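PDB 6ERC: peroxinectin A from Dictyostelium discoideum, which uses hydrogen peroxide to oxidise phenolic donors at a haem, and also oxidises iodide and thiocyanate. Local coordinates for residues T69-M74 / P506-K511; A121-C126 / D136-E141; N196-F201 / S330-H335. All coordinates share one frame; numbering follows the deposited sequence.

Contact 1. Residues T69-M74 / P506-K511; sequences TDMFNM and PNVFRK. With HEM (protoporphyrin IX containing Fe), chain F.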
loop_
_atom_site.group_PDB
_atom_site.type_symbol
_atom_site.label_atom_id
_atom_site.label_comp_id
_atom_site.label_asym_id
_atom_site.label_seq_id
_atom_site.Cartn_x
_atom_site.Cartn_y
_atom_site.Cartn_z
ATOM N N THR A 69 -6.887 -11.243 -9.497
ATOM C CA THR A 69 -7.216 -11.993 -8.296
ATOM C C THR A 69 -7.079 -11.119 -7.056
ATOM O O THR A 69 -6.431 -10.071 -7.071
ATOM C CB THR A 69 -6.307 -13.219 -8.163
ATOM O OG1 THR A 69 -4.943 -12.794 -8.053
ATOM C CG2 THR A 69 -6.447 -14.128 -9.370
ATOM N N ASP A 70 -7.703 -11.575 -5.967
ATOM C CA ASP A 70 -7.519 -10.912 -4.683
ATOM C C ASP A 70 -6.050 -10.885 -4.285
ATOM O O ASP A 70 -5.593 -9.921 -3.658
ATOM C CB ASP A 70 -8.344 -11.612 -3.602
ATOM C CG ASP A 70 -9.842 -11.478 -3.826
ATOM O OD1 ASP A 70 -10.284 -10.418 -4.326
ATOM O OD2 ASP A 70 -10.578 -12.435 -3.497
ATOM N N MET A 71 -5.297 -11.930 -4.640
ATOM C CA MET A 71 -3.872 -11.962 -4.328
ATOM C C MET A 71 -3.129 -10.803 -4.978
ATOM O O MET A 71 -2.117 -10.337 -4.442
ATOM C CB MET A 71 -3.273 -13.298 -4.775
ATOM C CG MET A 71 -1.780 -13.441 -4.512
ATOM S SD MET A 71 -1.345 -13.312 -2.765
ATOM C CE MET A 71 -1.758 -14.957 -2.193
ATOM N N PHE A 72 -3.609 -10.326 -6.129
ATOM C CA PHE A 72 -2.946 -9.219 -6.814
ATOM C C PHE A 72 -2.975 -7.950 -5.971
ATOM O O PHE A 72 -1.964 -7.248 -5.851
ATOM C CB PHE A 72 -3.599 -8.975 -8.177
ATOM C CG PHE A 72 -3.131 -7.719 -8.856
ATOM C CD1 PHE A 72 -1.898 -7.669 -9.482
ATOM C CD2 PHE A 72 -3.929 -6.587 -8.874
ATOM C CE1 PHE A 72 -1.466 -6.516 -10.108
ATOM C CE2 PHE A 72 -3.504 -5.429 -9.499
ATOM C CZ PHE A 72 -2.272 -5.395 -10.116
ATOM N N ASN A 73 -4.130 -7.625 -5.386
ATOM C CA ASN A 73 -4.202 -6.422 -4.567
ATOM C C ASN A 73 -3.640 -6.650 -3.171
ATOM O O ASN A 73 -3.247 -5.683 -2.511
ATOM C CB ASN A 73 -5.645 -5.896 -4.500
ATOM C CG ASN A 73 -6.516 -6.647 -3.513
ATOM O OD1 ASN A 73 -6.314 -6.574 -2.299
ATOM N ND2 ASN A 73 -7.526 -7.337 -4.031
ATOM N N MET A 74 -3.570 -7.903 -2.718
ATOM C CA MET A 74 -2.856 -8.191 -1.478
ATOM C C MET A 74 -1.371 -7.884 -1.620
ATOM O O MET A 74 -0.739 -7.389 -0.679
ATOM C CB MET A 74 -3.071 -9.648 -1.075
ATOM C CG MET A 74 -4.468 -9.938 -0.553
ATOM S SD MET A 74 -4.852 -9.027 0.961
ATOM C CE MET A 74 -6.523 -9.587 1.268
ATOM N N PRO A 506 0.741 -20.515 -12.332
ATOM C CA PRO A 506 2.054 -19.843 -12.359
ATOM C C PRO A 506 1.982 -18.362 -12.035
ATOM O O PRO A 506 2.843 -17.852 -11.307
ATOM C CB PRO A 506 2.546 -20.095 -13.793
ATOM C CG PRO A 506 1.324 -20.447 -14.577
ATOM C CD PRO A 506 0.411 -21.138 -13.625
ATOM N N ASN A 507 0.986 -17.652 -12.558
ATOM C CA ASN A 507 0.790 -16.232 -12.272
ATOM C C ASN A 507 -0.420 -16.105 -11.356
ATOM O O ASN A 507 -1.563 -16.086 -11.822
ATOM C CB ASN A 507 0.598 -15.432 -13.554
ATOM C CG ASN A 507 0.491 -13.943 -13.296
ATOM O OD1 ASN A 507 0.822 -13.462 -12.211
ATOM N ND2 ASN A 507 0.035 -13.202 -14.296
ATOM N N VAL A 508 -0.165 -16.008 -10.047
ATOM C CA VAL A 508 -1.252 -15.936 -9.071
ATOM C C VAL A 508 -1.935 -14.580 -9.047
ATOM O O VAL A 508 -2.816 -14.359 -8.207
ATOM C CB VAL A 508 -0.744 -16.276 -7.654
ATOM C CG1 VAL A 508 -0.232 -17.702 -7.609
ATOM C CG2 VAL A 508 0.337 -15.299 -7.211
ATOM N N PHE A 509 -1.560 -13.664 -9.939
ATOM C CA PHE A 509 -2.226 -12.375 -10.045
ATOM C C PHE A 509 -3.333 -12.356 -11.094
ATOM O O PHE A 509 -4.102 -11.389 -11.137
ATOM C CB PHE A 509 -1.207 -11.276 -10.382
ATOM C CG PHE A 509 -0.168 -11.038 -9.314
ATOM C CD1 PHE A 509 -0.405 -11.366 -7.988
ATOM C CD2 PHE A 509 1.052 -10.467 -9.646
ATOM C CE1 PHE A 509 0.558 -11.132 -7.018
ATOM C CE2 PHE A 509 2.016 -10.233 -8.680
ATOM C CZ PHE A 509 1.768 -10.565 -7.367
ATOM N N ARG A 510 -3.439 -13.385 -11.933
ATOM C CA ARG A 510 -4.379 -13.389 -13.042
ATOM C C ARG A 510 -5.337 -14.572 -12.950
ATOM O O ARG A 510 -5.063 -15.575 -12.285
ATOM C CB ARG A 510 -3.650 -13.435 -14.391
ATOM C CG ARG A 510 -2.953 -12.143 -14.763
ATOM C CD ARG A 510 -2.417 -12.190 -16.186
ATOM N NE ARG A 510 -1.839 -10.912 -16.590
ATOM C CZ ARG A 510 -2.554 -9.851 -16.953
ATOM N NH1 ARG A 510 -1.944 -8.727 -17.305
ATOM N NH2 ARG A 510 -3.880 -9.908 -16.960
ATOM N N LYS A 511 -6.461 -14.434 -13.653
ATOM C CA LYS A 511 -7.518 -15.445 -13.710
ATOM C C LYS A 511 -8.142 -15.683 -12.338
ATOM O O LYS A 511 -9.363 -15.597 -12.175
ATOM C CB LYS A 511 -6.984 -16.763 -14.280
ATOM C CG LYS A 511 -8.059 -17.827 -14.492
ATOM C CD LYS A 511 -7.539 -19.006 -15.307
ATOM C CE LYS A 511 -8.546 -20.156 -15.361
ATOM N NZ LYS A 511 -9.833 -19.769 -16.004
ATOM O OXT LYS A 511 -7.452 -15.960 -11.360
HETATM C CHA HEM F . -3.626 3.917 2.646
HETATM C CHB HEM F . -6.727 0.570 4.246
HETATM C CHC HEM F . -5.884 -2.087 0.258
HETATM C CHD HEM F . -2.968 1.389 -1.439
HETATM C C1A HEM F . -4.582 3.270 3.389
HETATM C C2A HEM F . -5.235 3.793 4.563
HETATM C C3A HEM F . -6.096 2.876 5.011
HETATM C C4A HEM F . -6.010 1.733 4.129
HETATM C CMA HEM F . -7.018 2.985 6.245
HETATM C CAA HEM F . -4.966 5.186 5.156
HETATM C CBA HEM F . -6.231 6.006 4.944
HETATM C CGA HEM F . -5.898 7.475 4.956
HETATM O O1A HEM F . -5.142 7.935 4.061
HETATM O O2A HEM F . -6.399 8.193 5.857
HETATM C C1B HEM F . -6.745 -0.439 3.314
HETATM C C2B HEM F . -7.498 -1.662 3.437
HETATM C C3B HEM F . -7.267 -2.405 2.341
HETATM C C4B HEM F . -6.358 -1.666 1.487
HETATM C CMB HEM F . -8.382 -1.974 4.662
HETATM C CAB HEM F . -7.824 -3.795 1.956
HETATM C CBB HEM F . -8.727 -4.451 2.691
HETATM C C1C HEM F . -5.029 -1.381 -0.560
HETATM C C2C HEM F . -4.535 -1.802 -1.860
HETATM C C3C HEM F . -3.721 -0.831 -2.329
HETATM C C4C HEM F . -3.687 0.218 -1.334
HETATM C CMC HEM F . -4.952 -3.147 -2.493
HETATM C CAC HEM F . -2.903 -0.686 -3.639
HETATM C CBC HEM F . -2.837 -1.583 -4.625
HETATM C C1D HEM F . -2.859 2.350 -0.464
HETATM C C2D HEM F . -1.986 3.501 -0.504
HETATM C C3D HEM F . -2.181 4.196 0.620
HETATM C C4D HEM F . -3.166 3.507 1.418
HETATM C CMD HEM F . -1.036 3.846 -1.669
HETATM C CAD HEM F . -1.477 5.490 1.063
HETATM C CBD HEM F . -0.124 5.047 1.612
HETATM C CGD HEM F . 0.317 5.930 2.755
HETATM O O1D HEM F . -0.102 5.661 3.910
HETATM O O2D HEM F . 1.089 6.895 2.529
HETATM N NA HEM F . -5.078 2.007 3.151
HETATM N NB HEM F . -6.060 -0.471 2.115
HETATM N NC HEM F . -4.488 -0.146 -0.273
HETATM N ND HEM F . -3.562 2.386 0.722
HETATM FE FE HEM F . -4.752 0.950 1.433
#

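Contact 2. Residues A121-C126 / D136-E141; sequences ATEVPC and DGKCYE. With BMA (beta-D-mannopyranose), chain H.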
loop_
_atom_site.group_PDB
_atom_site.type_symbol
_atom_site.label_atom_id
_atom_site.label_comp_id
_atom_site.label_asym_id
_atom_site.label_seq_id
_atom_site.Cartn_x
_atom_site.Cartn_y
_atom_site.Cartn_z
ATOM N N ALA A 121 3.741 17.109 8.667
ATOM C CA ALA A 121 4.377 17.984 7.699
ATOM C C ALA A 121 5.511 18.736 8.377
ATOM O O ALA A 121 5.593 18.816 9.607
ATOM C CB ALA A 121 3.377 18.975 7.068
ATOM N N THR A 122 6.393 19.276 7.547
ATOM C CA THR A 122 7.554 20.016 8.002
ATOM C C THR A 122 7.787 21.181 7.053
ATOM O O THR A 122 7.446 21.122 5.867
ATOM C CB THR A 122 8.808 19.114 8.068
ATOM O OG1 THR A 122 9.786 19.724 8.914
ATOM C CG2 THR A 122 9.413 18.896 6.655
ATOM N N GLU A 123 8.372 22.242 7.596
ATOM C CA GLU A 123 8.690 23.413 6.796
ATOM C C GLU A 123 9.787 23.073 5.791
ATOM O O GLU A 123 10.729 22.345 6.093
ATOM C CB GLU A 123 9.117 24.583 7.705
ATOM C CG GLU A 123 9.275 25.897 6.975
ATOM C CD GLU A 123 9.499 27.053 7.935
ATOM O OE1 GLU A 123 9.091 26.940 9.115
ATOM O OE2 GLU A 123 10.081 28.073 7.517
ATOM N N VAL A 124 9.648 23.596 4.579
ATOM C CA VAL A 124 10.618 23.363 3.509
ATOM C C VAL A 124 10.956 24.697 2.860
ATOM O O VAL A 124 10.247 25.704 3.042
ATOM C CB VAL A 124 10.086 22.359 2.459
ATOM C CG1 VAL A 124 9.896 20.992 3.090
ATOM C CG2 VAL A 124 8.790 22.857 1.816
ATOM N N PRO A 125 12.059 24.741 2.109
ATOM C CA PRO A 125 12.413 25.971 1.398
ATOM C C PRO A 125 11.407 26.260 0.299
ATOM O O PRO A 125 10.932 25.349 -0.384
ATOM C CB PRO A 125 13.800 25.665 0.822
ATOM C CG PRO A 125 14.304 24.507 1.592
ATOM C CD PRO A 125 13.101 23.715 1.976
ATOM N N CYS A 126 11.088 27.543 0.131
ATOM C CA CYS A 126 10.114 27.950 -0.871
ATOM C C CYS A 126 10.711 28.075 -2.265
ATOM O O CYS A 126 9.956 28.111 -3.242
ATOM C CB CYS A 126 9.479 29.286 -0.479
ATOM S SG CYS A 126 8.280 29.188 0.869
ATOM N N ASP A 136 -0.036 30.872 5.538
ATOM C CA ASP A 136 0.670 31.558 6.611
ATOM C C ASP A 136 2.008 32.125 6.157
ATOM O O ASP A 136 2.762 32.645 6.986
ATOM C CB ASP A 136 0.879 30.614 7.800
ATOM C CG ASP A 136 1.829 29.468 7.485
ATOM O OD1 ASP A 136 3.060 29.661 7.586
ATOM O OD2 ASP A 136 1.345 28.371 7.141
ATOM N N GLY A 137 2.319 32.039 4.866
ATOM C CA GLY A 137 3.520 32.639 4.327
ATOM C C GLY A 137 4.736 31.743 4.297
ATOM O O GLY A 137 5.835 32.231 4.008
ATOM N N LYS A 138 4.582 30.452 4.580
ATOM C CA LYS A 138 5.696 29.515 4.584
ATOM C C LYS A 138 5.358 28.327 3.696
ATOM O O LYS A 138 4.219 28.155 3.262
ATOM C CB LYS A 138 6.015 29.049 6.010
ATOM C CG LYS A 138 6.342 30.187 6.969
ATOM C CD LYS A 138 6.558 29.687 8.391
ATOM C CE LYS A 138 6.710 30.839 9.378
ATOM N NZ LYS A 138 6.924 30.355 10.774
ATOM N N CYS A 139 6.362 27.502 3.428
ATOM C CA CYS A 139 6.208 26.348 2.554
ATOM C C CYS A 139 6.359 25.062 3.351
ATOM O O CYS A 139 7.298 24.910 4.146
ATOM C CB CYS A 139 7.220 26.391 1.408
ATOM S SG CYS A 139 6.956 27.765 0.272
ATOM N N TYR A 140 5.428 24.139 3.124
ATOM C CA TYR A 140 5.402 22.866 3.839
ATOM C C TYR A 140 5.350 21.695 2.879
ATOM O O TYR A 140 4.839 21.799 1.759
ATOM C CB TYR A 140 4.201 22.750 4.791
ATOM C CG TYR A 140 4.183 23.828 5.836
ATOM C CD1 TYR A 140 3.389 24.942 5.669
ATOM C CD2 TYR A 140 4.977 23.747 6.978
ATOM C CE1 TYR A 140 3.361 25.947 6.604
ATOM C CE2 TYR A 140 4.959 24.754 7.920
ATOM C CZ TYR A 140 4.152 25.850 7.735
ATOM O OH TYR A 140 4.137 26.847 8.683
ATOM N N GLU A 141 5.867 20.575 3.361
ATOM C CA GLU A 141 5.821 19.322 2.628
ATOM C C GLU A 141 5.503 18.182 3.579
ATOM O O GLU A 141 5.927 18.194 4.741
ATOM C CB GLU A 141 7.158 19.066 1.909
ATOM C CG GLU A 141 7.169 17.849 0.990
ATOM C CD GLU A 141 5.971 17.807 0.046
ATOM O OE1 GLU A 141 4.937 17.212 0.423
ATOM O OE2 GLU A 141 6.059 18.366 -1.068
HETATM C C1 BMA H . 9.850 19.516 10.471
HETATM C C2 BMA H . 9.499 18.705 11.763
HETATM C C3 BMA H . 10.502 17.536 11.921
HETATM C C4 BMA H . 11.939 17.968 11.506
HETATM C C5 BMA H . 12.017 19.504 11.514
HETATM C C6 BMA H . 13.412 20.054 11.263
HETATM O O2 BMA H . 8.205 18.124 11.672
HETATM O O3 BMA H . 10.090 16.404 11.183
HETATM O O4 BMA H . 12.890 17.457 12.427
HETATM O O5 BMA H . 11.177 19.995 10.461
HETATM O O6 BMA H . 13.694 21.113 12.200
#

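Contact 3. Residues N196-F201 / S330-H335; sequences NDANLF and SYFNPH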
loop_
_atom_site.group_PDB
_atom_site.type_symbol
_atom_site.label_atom_id
_atom_site.label_comp_id
_atom_site.label_asym_id
_atom_site.label_seq_id
_atom_site.Cartn_x
_atom_site.Cartn_y
_atom_site.Cartn_z
ATOM N N ASN A 196 -3.718 -1.039 15.891
ATOM C CA ASN A 196 -4.993 -1.656 16.245
ATOM C C ASN A 196 -6.121 -0.680 15.920
ATOM O O ASN A 196 -6.956 -0.349 16.762
ATOM C CB ASN A 196 -5.015 -2.059 17.720
ATOM C CG ASN A 196 -5.847 -3.309 17.984
ATOM O OD1 ASN A 196 -5.552 -4.074 18.905
ATOM N ND2 ASN A 196 -6.879 -3.529 17.175
ATOM N N ASP A 197 -6.149 -0.213 14.668
ATOM C CA ASP A 197 -7.066 0.854 14.277
ATOM C C ASP A 197 -8.513 0.484 14.593
ATOM O O ASP A 197 -9.218 1.215 15.299
ATOM C CB ASP A 197 -6.893 1.162 12.787
ATOM C CG ASP A 197 -5.489 1.628 12.449
ATOM O OD1 ASP A 197 -4.900 2.371 13.263
ATOM O OD2 ASP A 197 -4.969 1.247 11.377
ATOM N N ALA A 198 -8.976 -0.657 14.073
ATOM C CA ALA A 198 -10.345 -1.086 14.334
ATOM C C ALA A 198 -10.574 -1.408 15.805
ATOM O O ALA A 198 -11.719 -1.356 16.269
ATOM C CB ALA A 198 -10.688 -2.299 13.467
ATOM N N ASN A 199 -9.517 -1.738 16.547
ATOM C CA ASN A 199 -9.610 -1.956 17.991
ATOM C C ASN A 199 -10.703 -2.968 18.329
ATOM O O ASN A 199 -11.467 -2.798 19.283
ATOM C CB ASN A 199 -9.848 -0.636 18.725
ATOM C CG ASN A 199 -9.468 -0.707 20.194
ATOM O OD1 ASN A 199 -9.349 -1.793 20.769
ATOM N ND2 ASN A 199 -9.275 0.455 20.810
ATOM N N LEU A 200 -10.784 -4.034 17.528
ATOM C CA LEU A 200 -11.704 -5.123 17.840
ATOM C C LEU A 200 -11.121 -6.053 18.896
ATOM O O LEU A 200 -11.827 -6.463 19.825
ATOM C CB LEU A 200 -12.048 -5.916 16.575
ATOM C CG LEU A 200 -13.332 -5.523 15.835
ATOM C CD1 LEU A 200 -13.160 -4.202 15.111
ATOM C CD2 LEU A 200 -13.742 -6.617 14.855
ATOM N N PHE A 201 -9.842 -6.385 18.776
ATOM C CA PHE A 201 -9.169 -7.310 19.670
ATOM C C PHE A 201 -8.076 -6.585 20.447
ATOM O O PHE A 201 -7.565 -5.551 20.000
ATOM C CB PHE A 201 -8.558 -8.478 18.877
ATOM C CG PHE A 201 -9.561 -9.244 18.055
ATOM C CD1 PHE A 201 -10.002 -8.750 16.834
ATOM C CD2 PHE A 201 -10.061 -10.460 18.502
ATOM C CE1 PHE A 201 -10.925 -9.451 16.076
ATOM C CE2 PHE A 201 -10.984 -11.167 17.749
ATOM C CZ PHE A 201 -11.417 -10.663 16.537
ATOM N N SER A 330 -12.881 -8.777 9.035
ATOM C CA SER A 330 -11.487 -9.200 9.026
ATOM C C SER A 330 -10.516 -8.087 9.398
ATOM O O SER A 330 -9.305 -8.329 9.416
ATOM C CB SER A 330 -11.116 -9.752 7.646
ATOM O OG SER A 330 -11.028 -8.711 6.688
ATOM N N TYR A 331 -11.005 -6.883 9.691
ATOM C CA TYR A 331 -10.123 -5.771 10.040
ATOM C C TYR A 331 -9.447 -6.057 11.375
ATOM O O TYR A 331 -10.110 -6.129 12.416
ATOM C CB TYR A 331 -10.912 -4.466 10.105
ATOM C CG TYR A 331 -11.488 -4.008 8.783
ATOM C CD1 TYR A 331 -10.808 -4.222 7.587
ATOM C CD2 TYR A 331 -12.716 -3.356 8.733
ATOM C CE1 TYR A 331 -11.336 -3.799 6.379
ATOM C CE2 TYR A 331 -13.254 -2.931 7.533
ATOM C CZ TYR A 331 -12.559 -3.154 6.359
ATOM O OH TYR A 331 -13.094 -2.731 5.160
ATOM N N PHE A 332 -8.125 -6.217 11.347
ATOM C CA PHE A 332 -7.335 -6.454 12.555
ATOM C C PHE A 332 -7.907 -7.619 13.360
ATOM O O PHE A 332 -8.192 -7.507 14.553
ATOM C CB PHE A 332 -7.253 -5.183 13.401
ATOM C CG PHE A 332 -6.594 -4.035 12.694
ATOM C CD1 PHE A 332 -5.248 -3.769 12.881
ATOM C CD2 PHE A 332 -7.316 -3.231 11.828
ATOM C CE1 PHE A 332 -4.638 -2.718 12.225
ATOM C CE2 PHE A 332 -6.709 -2.180 11.169
ATOM C CZ PHE A 332 -5.368 -1.923 11.369
ATOM N N ASN A 333 -8.067 -8.756 12.685
ATOM C CA ASN A 333 -8.637 -9.959 13.290
ATOM C C ASN A 333 -7.642 -11.105 13.173
ATOM O O ASN A 333 -7.517 -11.713 12.094
ATOM C CB ASN A 333 -9.957 -10.329 12.617
ATOM C CG ASN A 333 -10.567 -11.591 13.191
ATOM O OD1 ASN A 333 -10.209 -12.025 14.286
ATOM N ND2 ASN A 333 -11.494 -12.190 12.450
ATOM N N PRO A 334 -6.910 -11.440 14.241
ATOM C CA PRO A 334 -5.985 -12.582 14.161
ATOM C C PRO A 334 -6.681 -13.927 14.020
ATOM O O PRO A 334 -6.066 -14.864 13.496
ATOM C CB PRO A 334 -5.205 -12.500 15.484
ATOM C CG PRO A 334 -5.407 -11.100 15.975
ATOM C CD PRO A 334 -6.769 -10.707 15.510
ATOM N N HIS A 335 -7.932 -14.057 14.469
ATOM C CA HIS A 335 -8.620 -15.342 14.386
ATOM C C HIS A 335 -8.698 -15.867 12.960
ATOM O O HIS A 335 -8.908 -17.070 12.766
ATOM C CB HIS A 335 -10.029 -15.226 14.966
ATOM C CG HIS A 335 -10.058 -15.196 16.461
ATOM N ND1 HIS A 335 -10.720 -16.143 17.212
ATOM C CD2 HIS A 335 -9.493 -14.342 17.346
ATOM C CE1 HIS A 335 -10.569 -15.870 18.495
ATOM N NE2 HIS A 335 -9.828 -14.781 18.604
#

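Contact 1. Residues T69-M74 / P506-K511
Thr69 and the C-terminal tail are joined by two hydrogen bonds to neighbouring carbonyls. The hydroxyl OG1 of Thr69 donates to Val508 O at 2.6 Å, lying only a little off the carbonyl plane, while the backbone N of Thr69 reaches Phe509 O at 3.2 Å from well above the plane of that carbonyl. With OG1 tucked between the backbone N and the carbonyl carbon (chi1 61°), the same oxygen also faces the first turn of the helix and accepts a weak bond from Phe72 N. Thr69 is thus the N-cap of helix 70-80, and its one hydroxyl serves both the helix start and the tail. The bonds fasten the C-terminal end of this animal haem peroxidase to a helix carrying Asn73 of the haem pocket. On the other side, Asn507 OD1 takes the N-H of Phe509 at 3.3 Å, an Asx turn inside the type I turn 507-510 that presents both carbonyls.

The aromatic contact is T-shaped. Phe72 turns its edge toward the face of Phe509, with centroids 5.6 Å apart and planes at 75°, and its CD1 lies 3.8 Å from Phe509 CB. Tyr270 of helix 247-275 stacks on Phe72 and also touches Phe509, so the pair is wedged against that helix.

The remaining packing is apolar. Met71 CG lies 3.9 Å from Val508 CG2 and 4.1 Å from Phe509 CE1. Phe490 of helix 490-497 touches both Met71 and Val508. Next to Phe72, Asn73 points its CB away from the tail; its backbone O lies 3.1 Å from HEM CMC, and ND2 is hydrogen-bonded to Glu353.

Contact 2. Residues A121-C126 / D136-E141
A beta hairpin with a long connection, tied by a disulfide beyond the end of its first strand, joins 121-124 to 139-141. Thr122 and Glu141 form its hydrogen-bonded pair: Thr122 N to Glu141 O and Glu141 N to Thr122 O are both 3.0 Å. Further on, Val124 N donates to Cys139 O at 2.7 Å. Between them Glu123 and Tyr140 are a non-hydrogen-bonded pair.

Cys126 SG and Cys139 SG are bonded at 2.0 Å, with a disulfide torsion of 112°. The two methyls of Val124 pack beside it, CG2 against Cys139 CB and CG1 3.5 Å from Glu141 CB. On the outside, the extended chains of Glu123 and Lys138 pass obliquely, but Glu123 OE1 and Lys138 NZ stay 4.4 Å apart, beyond a salt bridge. Tyr140 sets CD2 3.7 Å from Glu123 CA, its hydroxyl donates to Asp136 OD1 at 3.2 Å, and Lys37 makes a cation-pi contact with its ring. A leucine in place of Tyr140 would probably leave Asp136 OD1 without this donor and Lys37 without its aromatic partner, and the loop at 136-138 less firmly tied to the strand.

Thr122 carries a mannose: OG1, which a chi1 of -161° puts beside the carbonyl carbon, is bonded covalently to C1 of the sugar, which also makes a hydrogen bond to Arg120.

The carboxylate of Glu141 leads away from the partner strand to a salt bridge with Arg28 and a hydrogen bond to Asn294, the first residue of helix 294-300, and so ties the sheet to that helix. In the four-stranded sheet, strands 113-124 and 139-144 are the central two, flanked by 91-96 and 24-25 respectively.

Contact 3. Residues N196-F201 / S330-H335
Phe332 lies under the backbone of Asn196 and Asp197, with Asp197 N 3.7 Å above the middle of its ring. At the far end of the ring, Asp197 OD2 comes within 3.2 Å of CZ, the carboxylate standing steeply to the ring plane at 77°. The methyl of Ala198 drops between two neighbours, 3.9 Å from Phe332 CD2 and 4.0 Å from Tyr331 CB.

Phe201 makes the second cluster. Its ring takes Pro334 CD over one face in a CH-pi contact, 4.2 Å from the centroid, while CE2 approaches His335 CD2 at 3.5 Å. The rings of Phe201 and His335 are inclined by 29° but slid apart, with little overlap. Phe201 CG sits beside its own backbone N (chi1 -57°), which carries the ring across to the start of the 3-10 segment that begins at Pro334.

Two loops meet here, one ahead of helix 218-241 and the other between strand 321-326 and helix 342-350, with no hydrogen bond between the two segments. The junction borders the haem pocket of this animal-type peroxidase: Tyr331 touches the haem, and the side chain of Asp197 is about 5 Å from that of Arg213, the predicted transition-state stabiliser.

Further out, Phe332 is held by a backbone hydrogen bond with Glu216 and packs on Asn215. Tyr331 meets Phe367 edge-to-face, and its hydroxyl makes a weak hydrogen bond with Asp363 O.

From the N terminus, the chain first enters contact 1 at 69-74, but that contact closes only when the C-terminal tail 506-511 returns to the start of helix 70-80, so 431 of the chain's 511 residues lie between its two segments. Contact 2 opens and closes early within that span, a local hairpin link joining the two central strands of the four-stranded sheet. Contact 3 follows in series, bringing the loop at 196-201 to the one at 330-335 across 128 residues; none of the three cross. Contacts 1 and 2 lie on opposite sides of the chain's centre, their centres about 41 Å apart, whereas contacts 1 and 3 each bring a residue to the haem pocket.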